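Local coordinates for alpha-1,2-Mannosidase (Trichoderma reesei, PDB 1HCU), which probably trims alpha-1,2-linked mannose residues from the high-mannose N-glycans of glycoproteins, with calcium as its cofactor, at residues P219-T224 with D274-H279; G238-L243 with G313-L318; R268-A273 with I321-Q326; F292-S295 with S300-P303; T344-G349 with A379-T384. All blocks are in the same frame, centred on the assembly; numbering follows the deposited sequence.

Contact 1: P219-T224 with D274-H279; sequences PGLIGT and DSTIGH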
# COMPACT_ATOMS: atom_id res chain seq x y z
N PRO A 219 -24.64 2.71 -1.05
CA PRO A 219 -24.45 1.45 -0.32
C PRO A 219 -22.98 1.01 -0.33
O PRO A 219 -22.39 0.84 -1.39
CB PRO A 219 -25.37 0.48 -1.07
CG PRO A 219 -26.47 1.38 -1.58
CD PRO A 219 -25.69 2.58 -2.07
N GLY A 220 -22.40 0.85 0.85
CA GLY A 220 -21.01 0.43 0.93
C GLY A 220 -20.00 1.57 0.94
O GLY A 220 -18.87 1.39 1.37
N LEU A 221 -20.41 2.75 0.46
CA LEU A 221 -19.52 3.91 0.43
C LEU A 221 -19.75 4.76 1.67
O LEU A 221 -20.57 5.69 1.69
CB LEU A 221 -19.75 4.73 -0.85
CG LEU A 221 -19.41 3.93 -2.11
CD1 LEU A 221 -19.61 4.78 -3.36
CD2 LEU A 221 -17.96 3.45 -2.02
N ILE A 222 -18.98 4.43 2.71
CA ILE A 222 -19.05 5.08 4.02
C ILE A 222 -18.32 6.41 4.12
O ILE A 222 -17.65 6.85 3.19
CB ILE A 222 -18.48 4.12 5.11
CG1 ILE A 222 -17.00 3.80 4.84
CG2 ILE A 222 -19.28 2.82 5.10
CD1 ILE A 222 -16.31 3.01 5.96
N GLY A 223 -18.46 7.05 5.28
CA GLY A 223 -17.81 8.32 5.53
C GLY A 223 -16.33 8.13 5.83
O GLY A 223 -15.86 6.99 5.89
N THR A 224 -15.61 9.22 6.05
CA THR A 224 -14.18 9.19 6.30
C THR A 224 -13.74 9.20 7.77
O THR A 224 -12.82 8.48 8.15
CB THR A 224 -13.48 10.37 5.58
OG1 THR A 224 -13.76 10.31 4.18
CG2 THR A 224 -11.97 10.32 5.79
N ASP A 274 -19.47 -2.42 -6.24
CA ASP A 274 -20.57 -2.18 -7.15
C ASP A 274 -20.95 -0.70 -7.17
O ASP A 274 -21.25 -0.15 -8.23
CB ASP A 274 -21.78 -3.05 -6.76
CG ASP A 274 -21.53 -4.53 -7.00
OD1 ASP A 274 -20.65 -4.86 -7.83
OD2 ASP A 274 -22.22 -5.37 -6.39
N SER A 275 -20.90 -0.06 -6.01
CA SER A 275 -21.22 1.36 -5.94
C SER A 275 -20.17 2.25 -6.61
O SER A 275 -20.53 3.26 -7.20
CB SER A 275 -21.43 1.80 -4.49
OG SER A 275 -22.68 1.36 -4.01
N THR A 276 -18.88 1.91 -6.51
CA THR A 276 -17.90 2.78 -7.15
C THR A 276 -17.93 2.58 -8.66
O THR A 276 -17.64 3.50 -9.42
CB THR A 276 -16.45 2.56 -6.61
OG1 THR A 276 -15.76 1.60 -7.42
CG2 THR A 276 -16.50 2.09 -5.18
N ILE A 277 -18.32 1.39 -9.09
CA ILE A 277 -18.42 1.09 -10.50
C ILE A 277 -19.59 1.84 -11.14
O ILE A 277 -19.47 2.35 -12.25
CB ILE A 277 -18.59 -0.42 -10.75
CG1 ILE A 277 -17.29 -1.15 -10.44
CG2 ILE A 277 -18.99 -0.68 -12.20
CD1 ILE A 277 -17.35 -2.64 -10.67
N GLY A 278 -20.71 1.90 -10.43
CA GLY A 278 -21.87 2.59 -10.98
C GLY A 278 -21.93 4.08 -10.70
O GLY A 278 -22.69 4.80 -11.35
N HIS A 279 -21.12 4.57 -9.77
CA HIS A 279 -21.17 5.99 -9.41
C HIS A 279 -19.85 6.76 -9.36
O HIS A 279 -19.83 7.96 -9.57
CB HIS A 279 -21.87 6.13 -8.06
CG HIS A 279 -23.20 5.43 -7.99
ND1 HIS A 279 -24.31 5.87 -8.68
CD2 HIS A 279 -23.59 4.33 -7.30
CE1 HIS A 279 -25.33 5.07 -8.42
NE2 HIS A 279 -24.92 4.13 -7.59

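Contact 2: G238-L243 with G313-L318; sequences GSWSGL and GGNFIL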
# COMPACT_ATOMS: atom_id res chain seq x y z
N GLY A 238 -15.72 10.49 0.92
CA GLY A 238 -14.73 9.44 0.84
C GLY A 238 -14.14 9.34 -0.55
O GLY A 238 -14.41 10.19 -1.40
N SER A 239 -13.35 8.29 -0.78
CA SER A 239 -12.70 8.07 -2.06
C SER A 239 -11.88 6.79 -1.97
O SER A 239 -11.93 6.09 -0.97
CB SER A 239 -11.74 9.20 -2.37
OG SER A 239 -10.62 9.14 -1.50
N TRP A 240 -11.12 6.51 -3.02
CA TRP A 240 -10.25 5.34 -3.02
C TRP A 240 -8.79 5.78 -2.84
O TRP A 240 -7.86 5.09 -3.24
CB TRP A 240 -10.41 4.52 -4.31
CG TRP A 240 -11.65 3.67 -4.28
CD1 TRP A 240 -12.94 4.11 -4.36
CD2 TRP A 240 -11.72 2.25 -4.10
NE1 TRP A 240 -13.81 3.05 -4.23
CE2 TRP A 240 -13.09 1.90 -4.07
CE3 TRP A 240 -10.75 1.25 -3.95
CZ2 TRP A 240 -13.53 0.58 -3.89
CZ3 TRP A 240 -11.18 -0.07 -3.77
CH2 TRP A 240 -12.56 -0.39 -3.75
N SER A 241 -8.60 6.94 -2.22
CA SER A 241 -7.24 7.43 -1.98
C SER A 241 -7.00 7.72 -0.49
O SER A 241 -7.53 7.04 0.37
CB SER A 241 -6.96 8.69 -2.83
OG SER A 241 -7.79 9.76 -2.44
N GLY A 242 -6.18 8.73 -0.21
CA GLY A 242 -5.85 9.07 1.17
C GLY A 242 -7.02 9.09 2.14
O GLY A 242 -8.10 9.57 1.82
N LEU A 243 -6.78 8.55 3.33
CA LEU A 243 -7.78 8.50 4.40
C LEU A 243 -8.87 7.43 4.29
O LEU A 243 -9.64 7.26 5.23
CB LEU A 243 -8.47 9.86 4.53
CG LEU A 243 -7.59 11.07 4.80
CD1 LEU A 243 -8.47 12.30 4.80
CD2 LEU A 243 -6.85 10.91 6.13
N GLY A 313 -7.02 -0.73 -9.20
CA GLY A 313 -7.05 -1.74 -10.25
C GLY A 313 -6.75 -3.14 -9.76
O GLY A 313 -7.45 -4.11 -10.09
N GLY A 314 -5.69 -3.25 -8.97
CA GLY A 314 -5.31 -4.55 -8.45
C GLY A 314 -6.33 -5.07 -7.46
O GLY A 314 -6.58 -6.28 -7.40
N ASN A 315 -6.95 -4.17 -6.69
CA ASN A 315 -7.92 -4.61 -5.71
C ASN A 315 -9.17 -5.22 -6.36
O ASN A 315 -9.64 -6.27 -5.92
CB ASN A 315 -8.32 -3.47 -4.77
CG ASN A 315 -8.90 -3.97 -3.47
OD1 ASN A 315 -8.26 -4.76 -2.76
ND2 ASN A 315 -10.11 -3.54 -3.15
N PHE A 316 -9.71 -4.56 -7.39
CA PHE A 316 -10.89 -5.08 -8.08
C PHE A 316 -10.56 -6.42 -8.72
O PHE A 316 -11.39 -7.34 -8.73
CB PHE A 316 -11.37 -4.10 -9.17
CG PHE A 316 -12.37 -3.09 -8.67
CD1 PHE A 316 -11.95 -1.95 -7.99
CD2 PHE A 316 -13.73 -3.32 -8.83
CE1 PHE A 316 -12.88 -1.05 -7.48
CE2 PHE A 316 -14.67 -2.42 -8.33
CZ PHE A 316 -14.24 -1.28 -7.65
N ILE A 317 -9.35 -6.53 -9.25
CA ILE A 317 -8.88 -7.76 -9.87
C ILE A 317 -8.84 -8.84 -8.80
O ILE A 317 -9.38 -9.93 -9.00
CB ILE A 317 -7.46 -7.58 -10.49
CG1 ILE A 317 -7.57 -6.76 -11.77
CG2 ILE A 317 -6.83 -8.94 -10.78
CD1 ILE A 317 -6.24 -6.28 -12.31
N LEU A 318 -8.23 -8.53 -7.65
CA LEU A 318 -8.16 -9.51 -6.57
C LEU A 318 -9.55 -10.01 -6.21
O LEU A 318 -9.77 -11.22 -6.07
CB LEU A 318 -7.51 -8.90 -5.33
CG LEU A 318 -7.46 -9.83 -4.11
CD1 LEU A 318 -6.84 -11.18 -4.48
CD2 LEU A 318 -6.66 -9.15 -3.02

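Contact 3: R268-A273 with I321-Q326; sequences RWVLGA and ILLNEQ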
# COMPACT_ATOMS: atom_id res chain seq x y z
N ARG A 268 -19.47 -6.43 2.43
CA ARG A 268 -19.32 -4.98 2.51
C ARG A 268 -18.47 -4.46 1.34
O ARG A 268 -18.66 -3.33 0.87
CB ARG A 268 -18.72 -4.57 3.86
CG ARG A 268 -19.60 -4.90 5.06
CD ARG A 268 -20.99 -4.26 4.96
NE ARG A 268 -20.92 -2.81 4.83
CZ ARG A 268 -21.97 -2.00 4.76
NH1 ARG A 268 -23.20 -2.49 4.80
NH2 ARG A 268 -21.79 -0.69 4.65
N TRP A 269 -17.53 -5.29 0.89
CA TRP A 269 -16.66 -4.94 -0.23
C TRP A 269 -17.46 -4.90 -1.54
O TRP A 269 -17.33 -3.96 -2.34
CB TRP A 269 -15.55 -5.99 -0.38
CG TRP A 269 -14.52 -5.64 -1.43
CD1 TRP A 269 -13.44 -4.83 -1.27
CD2 TRP A 269 -14.54 -6.01 -2.81
NE1 TRP A 269 -12.79 -4.66 -2.46
CE2 TRP A 269 -13.44 -5.38 -3.43
CE3 TRP A 269 -15.38 -6.82 -3.59
CZ2 TRP A 269 -13.16 -5.51 -4.80
CZ3 TRP A 269 -15.10 -6.96 -4.96
CH2 TRP A 269 -13.99 -6.30 -5.54
N VAL A 270 -18.30 -5.91 -1.74
CA VAL A 270 -19.12 -6.01 -2.94
C VAL A 270 -20.02 -4.79 -3.11
O VAL A 270 -20.19 -4.31 -4.23
CB VAL A 270 -20.00 -7.30 -2.94
CG1 VAL A 270 -20.96 -7.30 -4.13
CG2 VAL A 270 -19.10 -8.55 -3.02
N LEU A 271 -20.58 -4.29 -2.01
CA LEU A 271 -21.43 -3.10 -2.06
C LEU A 271 -20.55 -1.94 -2.50
O LEU A 271 -20.90 -1.18 -3.40
CB LEU A 271 -22.01 -2.80 -0.68
CG LEU A 271 -23.24 -3.56 -0.18
CD1 LEU A 271 -23.47 -3.21 1.28
CD2 LEU A 271 -24.46 -3.21 -1.01
N GLY A 272 -19.41 -1.80 -1.83
CA GLY A 272 -18.48 -0.74 -2.17
C GLY A 272 -18.12 -0.84 -3.65
O GLY A 272 -18.33 0.11 -4.40
N ALA A 273 -17.61 -2.00 -4.05
CA ALA A 273 -17.20 -2.25 -5.42
C ALA A 273 -18.27 -1.90 -6.45
O ALA A 273 -18.00 -1.19 -7.43
CB ALA A 273 -16.78 -3.71 -5.59
N ILE A 321 -10.96 -12.40 -8.70
CA ILE A 321 -10.37 -13.73 -8.61
C ILE A 321 -11.06 -14.51 -7.49
O ILE A 321 -11.64 -15.56 -7.73
CB ILE A 321 -8.86 -13.65 -8.29
CG1 ILE A 321 -8.12 -13.01 -9.46
CG2 ILE A 321 -8.29 -15.04 -8.03
CD1 ILE A 321 -6.67 -12.79 -9.18
N LEU A 322 -11.01 -13.96 -6.28
CA LEU A 322 -11.63 -14.60 -5.11
C LEU A 322 -13.12 -14.85 -5.25
O LEU A 322 -13.66 -15.77 -4.64
CB LEU A 322 -11.38 -13.75 -3.86
CG LEU A 322 -10.08 -13.89 -3.07
CD1 LEU A 322 -8.91 -14.15 -3.99
CD2 LEU A 322 -9.86 -12.61 -2.26
N LEU A 323 -13.81 -14.04 -6.05
CA LEU A 323 -15.25 -14.22 -6.21
C LEU A 323 -15.69 -14.81 -7.54
O LEU A 323 -16.88 -14.98 -7.77
CB LEU A 323 -15.97 -12.89 -6.00
CG LEU A 323 -15.82 -12.30 -4.60
CD1 LEU A 323 -16.37 -10.90 -4.57
CD2 LEU A 323 -16.52 -13.21 -3.59
N ASN A 324 -14.72 -15.13 -8.40
CA ASN A 324 -15.03 -15.68 -9.72
C ASN A 324 -15.99 -14.78 -10.49
O ASN A 324 -16.87 -15.26 -11.20
CB ASN A 324 -15.65 -17.08 -9.62
CG ASN A 324 -14.66 -18.12 -9.12
OD1 ASN A 324 -13.60 -18.33 -9.72
ND2 ASN A 324 -15.01 -18.79 -8.03
N GLU A 325 -15.82 -13.47 -10.34
CA GLU A 325 -16.65 -12.48 -11.02
C GLU A 325 -15.85 -11.68 -12.05
O GLU A 325 -15.10 -10.78 -11.69
CB GLU A 325 -17.25 -11.50 -10.00
CG GLU A 325 -18.38 -12.07 -9.18
CD GLU A 325 -19.57 -12.46 -10.04
OE1 GLU A 325 -19.94 -11.68 -10.95
OE2 GLU A 325 -20.15 -13.54 -9.79
N GLN A 326 -16.04 -12.00 -13.32
CA GLN A 326 -15.34 -11.32 -14.41
C GLN A 326 -15.52 -9.80 -14.40
O GLN A 326 -14.59 -9.07 -14.77
CB GLN A 326 -15.84 -11.85 -15.76
CG GLN A 326 -14.86 -12.73 -16.51
CD GLN A 326 -13.52 -12.06 -16.77
OE1 GLN A 326 -13.46 -10.90 -17.14
NE2 GLN A 326 -12.45 -12.80 -16.59

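Contact 4: F292-S295 with S300-P303; sequences FLSS and STSP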
# COMPACT_ATOMS: atom_id res chain seq x y z
N PHE A 292 -11.28 6.86 -14.60
CA PHE A 292 -10.64 7.17 -13.32
C PHE A 292 -11.69 7.11 -12.21
O PHE A 292 -12.89 7.08 -12.48
CB PHE A 292 -10.02 8.58 -13.32
CG PHE A 292 -8.93 8.77 -14.33
CD1 PHE A 292 -7.80 7.94 -14.33
CD2 PHE A 292 -9.02 9.76 -15.30
CE1 PHE A 292 -6.80 8.10 -15.28
CE2 PHE A 292 -8.02 9.93 -16.26
CZ PHE A 292 -6.91 9.10 -16.25
N LEU A 293 -11.24 7.11 -10.96
CA LEU A 293 -12.16 7.08 -9.83
C LEU A 293 -12.28 8.49 -9.22
O LEU A 293 -11.26 9.11 -8.86
CB LEU A 293 -11.68 6.09 -8.76
CG LEU A 293 -11.64 4.60 -9.16
CD1 LEU A 293 -11.36 3.71 -7.94
CD2 LEU A 293 -12.97 4.23 -9.77
N SER A 294 -13.51 8.99 -9.14
CA SER A 294 -13.76 10.31 -8.56
C SER A 294 -13.90 10.13 -7.05
O SER A 294 -14.10 9.02 -6.57
CB SER A 294 -15.06 10.92 -9.09
OG SER A 294 -14.98 11.25 -10.47
N SER A 295 -13.80 11.24 -6.32
CA SER A 295 -13.97 11.23 -4.87
C SER A 295 -15.44 11.59 -4.70
O SER A 295 -16.10 11.98 -5.67
CB SER A 295 -13.11 12.30 -4.21
OG SER A 295 -13.50 13.59 -4.64
N SER A 300 -22.73 13.62 -4.59
CA SER A 300 -21.92 14.40 -5.52
C SER A 300 -20.50 13.85 -5.60
O SER A 300 -19.91 13.46 -4.59
CB SER A 300 -21.87 15.87 -5.08
OG SER A 300 -20.92 16.05 -4.05
N THR A 301 -19.94 13.83 -6.81
CA THR A 301 -18.59 13.32 -7.02
C THR A 301 -17.67 14.40 -7.59
O THR A 301 -18.12 15.31 -8.26
CB THR A 301 -18.58 12.10 -7.97
OG1 THR A 301 -19.05 12.49 -9.26
CG2 THR A 301 -19.49 10.99 -7.42
N SER A 302 -16.38 14.29 -7.30
CA SER A 302 -15.42 15.28 -7.78
C SER A 302 -14.36 14.63 -8.67
O SER A 302 -13.68 13.70 -8.25
CB SER A 302 -14.77 15.97 -6.58
OG SER A 302 -13.80 16.90 -7.01
N PRO A 303 -14.20 15.14 -9.90
CA PRO A 303 -13.24 14.66 -10.92
C PRO A 303 -11.75 14.80 -10.57
O PRO A 303 -10.98 15.32 -11.37
CB PRO A 303 -13.59 15.51 -12.16
CG PRO A 303 -14.97 16.04 -11.89
CD PRO A 303 -14.95 16.30 -10.41
O HOH W 1 -17.09 13.57 -11.18

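Contact 5: T344-G349 with A379-T384; sequences TQTASG and AGFWVT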
# COMPACT_ATOMS: atom_id res chain seq x y z
N THR A 344 2.53 7.01 -18.93
CA THR A 344 2.93 7.02 -20.34
C THR A 344 2.75 8.34 -21.09
O THR A 344 3.39 8.55 -22.11
CB THR A 344 2.17 5.88 -21.12
OG1 THR A 344 2.75 5.69 -22.41
CG2 THR A 344 0.70 6.26 -21.30
N GLN A 345 1.91 9.23 -20.58
CA GLN A 345 1.71 10.49 -21.29
C GLN A 345 2.46 11.72 -20.78
O GLN A 345 2.41 12.78 -21.41
CB GLN A 345 0.21 10.78 -21.41
CG GLN A 345 -0.54 9.64 -22.10
CD GLN A 345 -1.99 9.95 -22.38
OE1 GLN A 345 -2.33 10.56 -23.40
NE2 GLN A 345 -2.87 9.54 -21.46
N THR A 346 3.17 11.59 -19.66
CA THR A 346 3.93 12.73 -19.16
C THR A 346 5.27 12.75 -19.90
O THR A 346 5.60 11.81 -20.62
CB THR A 346 4.22 12.65 -17.64
OG1 THR A 346 5.06 11.52 -17.37
CG2 THR A 346 2.91 12.52 -16.86
N ALA A 347 6.04 13.82 -19.71
CA ALA A 347 7.34 13.93 -20.36
C ALA A 347 8.32 12.93 -19.76
O ALA A 347 9.15 12.37 -20.47
CB ALA A 347 7.87 15.36 -20.23
N SER A 348 8.23 12.68 -18.46
CA SER A 348 9.15 11.74 -17.84
C SER A 348 8.68 10.28 -17.96
O SER A 348 9.46 9.35 -17.74
CB SER A 348 9.34 12.07 -16.36
OG SER A 348 8.14 11.87 -15.64
N GLY A 349 7.41 10.09 -18.31
CA GLY A 349 6.89 8.74 -18.41
C GLY A 349 6.51 8.22 -17.03
O GLY A 349 6.25 7.04 -16.85
N ALA A 379 -4.12 14.18 -23.62
CA ALA A 379 -3.80 13.26 -22.54
C ALA A 379 -5.02 12.79 -21.74
O ALA A 379 -5.06 11.65 -21.27
CB ALA A 379 -2.80 13.88 -21.60
N GLY A 380 -6.01 13.67 -21.58
CA GLY A 380 -7.20 13.29 -20.84
C GLY A 380 -7.15 13.64 -19.37
O GLY A 380 -8.01 13.20 -18.60
N PHE A 381 -6.16 14.42 -18.95
CA PHE A 381 -6.05 14.83 -17.55
C PHE A 381 -5.01 15.94 -17.43
O PHE A 381 -4.23 16.17 -18.35
CB PHE A 381 -5.62 13.63 -16.69
CG PHE A 381 -4.18 13.20 -16.90
CD1 PHE A 381 -3.16 13.72 -16.10
CD2 PHE A 381 -3.84 12.28 -17.89
CE1 PHE A 381 -1.82 13.34 -16.30
CE2 PHE A 381 -2.52 11.90 -18.10
CZ PHE A 381 -1.50 12.42 -17.30
N TRP A 382 -5.03 16.66 -16.32
CA TRP A 382 -4.01 17.67 -16.09
C TRP A 382 -3.44 17.42 -14.70
O TRP A 382 -4.10 16.81 -13.85
CB TRP A 382 -4.55 19.09 -16.25
CG TRP A 382 -5.56 19.53 -15.28
CD1 TRP A 382 -5.34 20.08 -14.05
CD2 TRP A 382 -6.98 19.52 -15.47
NE1 TRP A 382 -6.54 20.44 -13.47
CE2 TRP A 382 -7.56 20.10 -14.32
CE3 TRP A 382 -7.81 19.09 -16.51
CZ2 TRP A 382 -8.94 20.26 -14.17
CZ3 TRP A 382 -9.19 19.24 -16.37
CH2 TRP A 382 -9.74 19.83 -15.20
N VAL A 383 -2.21 17.86 -14.47
CA VAL A 383 -1.54 17.65 -13.20
C VAL A 383 -1.83 18.71 -12.17
O VAL A 383 -1.80 19.90 -12.47
CB VAL A 383 -0.01 17.59 -13.40
CG1 VAL A 383 0.68 17.18 -12.11
CG2 VAL A 383 0.33 16.64 -14.53
N THR A 384 -2.10 18.27 -10.95
CA THR A 384 -2.37 19.17 -9.83
C THR A 384 -1.25 19.05 -8.80
O THR A 384 -0.98 19.99 -8.05
CB THR A 384 -3.73 18.83 -9.16
OG1 THR A 384 -3.73 17.46 -8.74
CG2 THR A 384 -4.90 19.05 -10.12

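Contact 1: P219-T224 with D274-H279
A buried loop-on-helix contact sets Pro219 and Leu221, in the loop between helix 196-209 and strand 225-227, against Ser275 and Thr276 on helix 263-280. Its polar element is a hydrogen bond in which Ser275 OG donates to Pro219 O at 2.7 Å. The hydroxyl meets this carbonyl in its plane, on a lone pair, with a C=O...OG angle of 140°. Ser275 OG stands beside its own backbone N, opposite the carbonyl carbon (chi1 -75°); this rotation turns it to the loop, and it also makes a weak hydrogen bond to Leu271 O, one turn earlier. Family 47 mannosidases are built as an (alpha/alpha)7 barrel, and here a connecting loop comes up against one of the helices. Gly220, at positive phi, lets the chain bend between the two touching residues; a CB at these backbone angles would be jammed against Pro219 O, which calls for glycine. Beyond it Leu221 spreads its branches over the helix: CD1 rests on Ser275 CB at 3.7 Å, whereas CD2 meets Thr276 CG2, also at 3.7 Å, the two side chains crossing at about a right angle. Tyr248 of helix 245-257 packs on Leu221 as well, and Thr276 continues inward to Trp240 and Phe316.

Contact 2: G238-L243 with G313-L318
The hydroxyls of Ser239 and Ser241, OG to OG, are hydrogen-bonded at 3.0 Å, tying together the neighbours of Trp240, the residue that reaches across to Asn315 and Phe316. With CG beside the backbone N and opposite the carbonyl carbon (chi1 -78°), the indole extends toward helix 312-323 and touches it through its six-membered ring. Phe316 CE1 lies over one face of that ring, displaced toward the rim and 3.8 Å from Trp240 CH2. The two rings are inclined by 38°, their centroids 5.4 Å apart, an oblique pairing. The amide end of Asn315 comes in at the rim of the indole, near its plane, and is turned 55° from it. In the (alpha/alpha)7 barrel of family 47, this loop leads into helix 245-257, and the Trp240 side chain is about 5 Å from that of Asp245, a predicted active-site residue. Replacing Trp240 with an alanine would probably open a gap beside Phe316 CE1 and leave that ring freer to tilt. Tyr248 stacks on the indole and Thr276 of helix 263-280 touches it, while Phe316 also meets the ring of Phe331.

Contact 3: R268-A273 with I321-Q326
Between Ile321 and Gln326, Leu323 is the residue that touches Trp269 and Val270, joining helix 312-323 to helix 263-280 within the (alpha/alpha)7 barrel of this family. Ile321 O accepts a bond from Asn324 N at 3.2 Å, within the closing turn of the helix. Leu322 turns elsewhere and packs on Ile252 and Leu256 of helix 245-257. Leu323 then directs its side chain at the neighbouring helix, CG beside the backbone N and opposite the carbonyl carbon (chi1 -63°). At Asn324 the chain swings to positive phi (54°) in a Schellman motif that ends the helix, and Glu325 follows at once as the N-cap of helix 326-344, so that the two helices are separated by a very short turn. That next helix supplies Tyr328, which touches both Val270 and Leu323 and meets the Trp269 ring edge-to-face. Within its own helix, Trp269 has Ala273 CB over one face, 3.7 Å above the ring plane and offset toward the rim. The contact itself is small and wholly apolar, a single methyl reaching two side chains: Leu323 CD1 lies 4.2 Å from Trp269 CZ3, and 3.9 Å from Val270 CG2.

Contact 4: F292-S295 with S300-P303
Ser295 and Ser302 form an antiparallel hydrogen-bonded pair, Ser295 N giving its hydrogen to Ser302 O at 3.1 Å and Ser302 N to Ser295 O at 2.8 Å. This is the beta hairpin of strands 292-297 and 300-306, part of an antiparallel sheet. Both bonds are fairly straight, near 160° at the hydrogen, but they approach differently: the donor to Ser302 O is tilted 19° from the carbonyl plane, whereas Ser302 N stands well above the plane of the Ser295 carbonyl. That same oxygen receives a CA-H...O contact from Thr301 CA at 3.1 Å. The side chains of Ser295 and Ser302 emerge on one face of the sheet, where Ser295 OG lies 3.3 Å from Ser302 CB; this hydroxyl takes its hydrogen bond from Asn304 ND2. Leu293 points away from the partner strand and packs on helix 326-344. Ser294 instead faces across the hairpin, with CB 3.9 Å from Thr301 CB. Its OG lies beside the backbone N, opposite the carbonyl carbon (chi1 -68°), a rotation that brings it to a water shared with Thr301. This water is 3.2 Å from Ser294 OG and 2.9 Å from Thr301 OG1.

Contact 5: T344-G349 with A379-T384
The ring of Phe381 is met at its edge, near the ring plane, by both Gln345 NE2 and Thr346 CG2. The amide nitrogen is 4.1 Å from CE2 of Phe381, and the Thr346 methyl 4.4 Å from its CZ. Phe355 and Phe375 add edge-to-face contacts to the same ring, placing it in a cluster of aromatic rings. The other flat group, the Gln345 amide, lies against Ala379: OE1 is 3.2 Å from Ala379 CA, and NE2 makes a weak, bent hydrogen bond to Ala379 O at 3.0 Å, with 130° at the hydrogen. An extended chain beyond CG (chi2 -173°) carries the amide this far. The contact joins the loop after helix 326-344 to the place where helix 373-379 gives way, through Gly380 at positive phi, to strand 382-383 of the antiparallel sheet. An alanine in place of Gln345 would probably leave Ala379 O without this donor and open a gap beside Phe381. The Gln345 amide also donates through NE2 to Gly341 O and accepts at OE1 from Arg287 NH1. With OE1 and NE2 both engaged, its orientation is likely to be fixed, and the weak bond to the helix-end carbonyl is one share of a wider polar network.

In the fold
Contacts 1, 2 and 3 are linked through two helices: contacts 1 and 3 share helix 263-280, contacts 2 and 3 share helix 312-323, and Thr276 of contact 1 touches both Trp240 and Phe316 of contact 2. Contacts 1, 2 and 5 are buried, contacts 3 and 4 partly so. Contact 2 is the deepest, its centre about 10 Å from that of the chain, and meets chiefly through aromatic rings; contact 3 is purely apolar, and contact 1 adds one hydroxyl bond to its packing. Contacts 4 and 5 both reach one antiparallel sheet and touch where Phe292 meets Gly380. Contact 4 is chiefly polar, whereas contact 5 combines a weak hydrogen bond from a glutamine amide with packing at an aromatic edge.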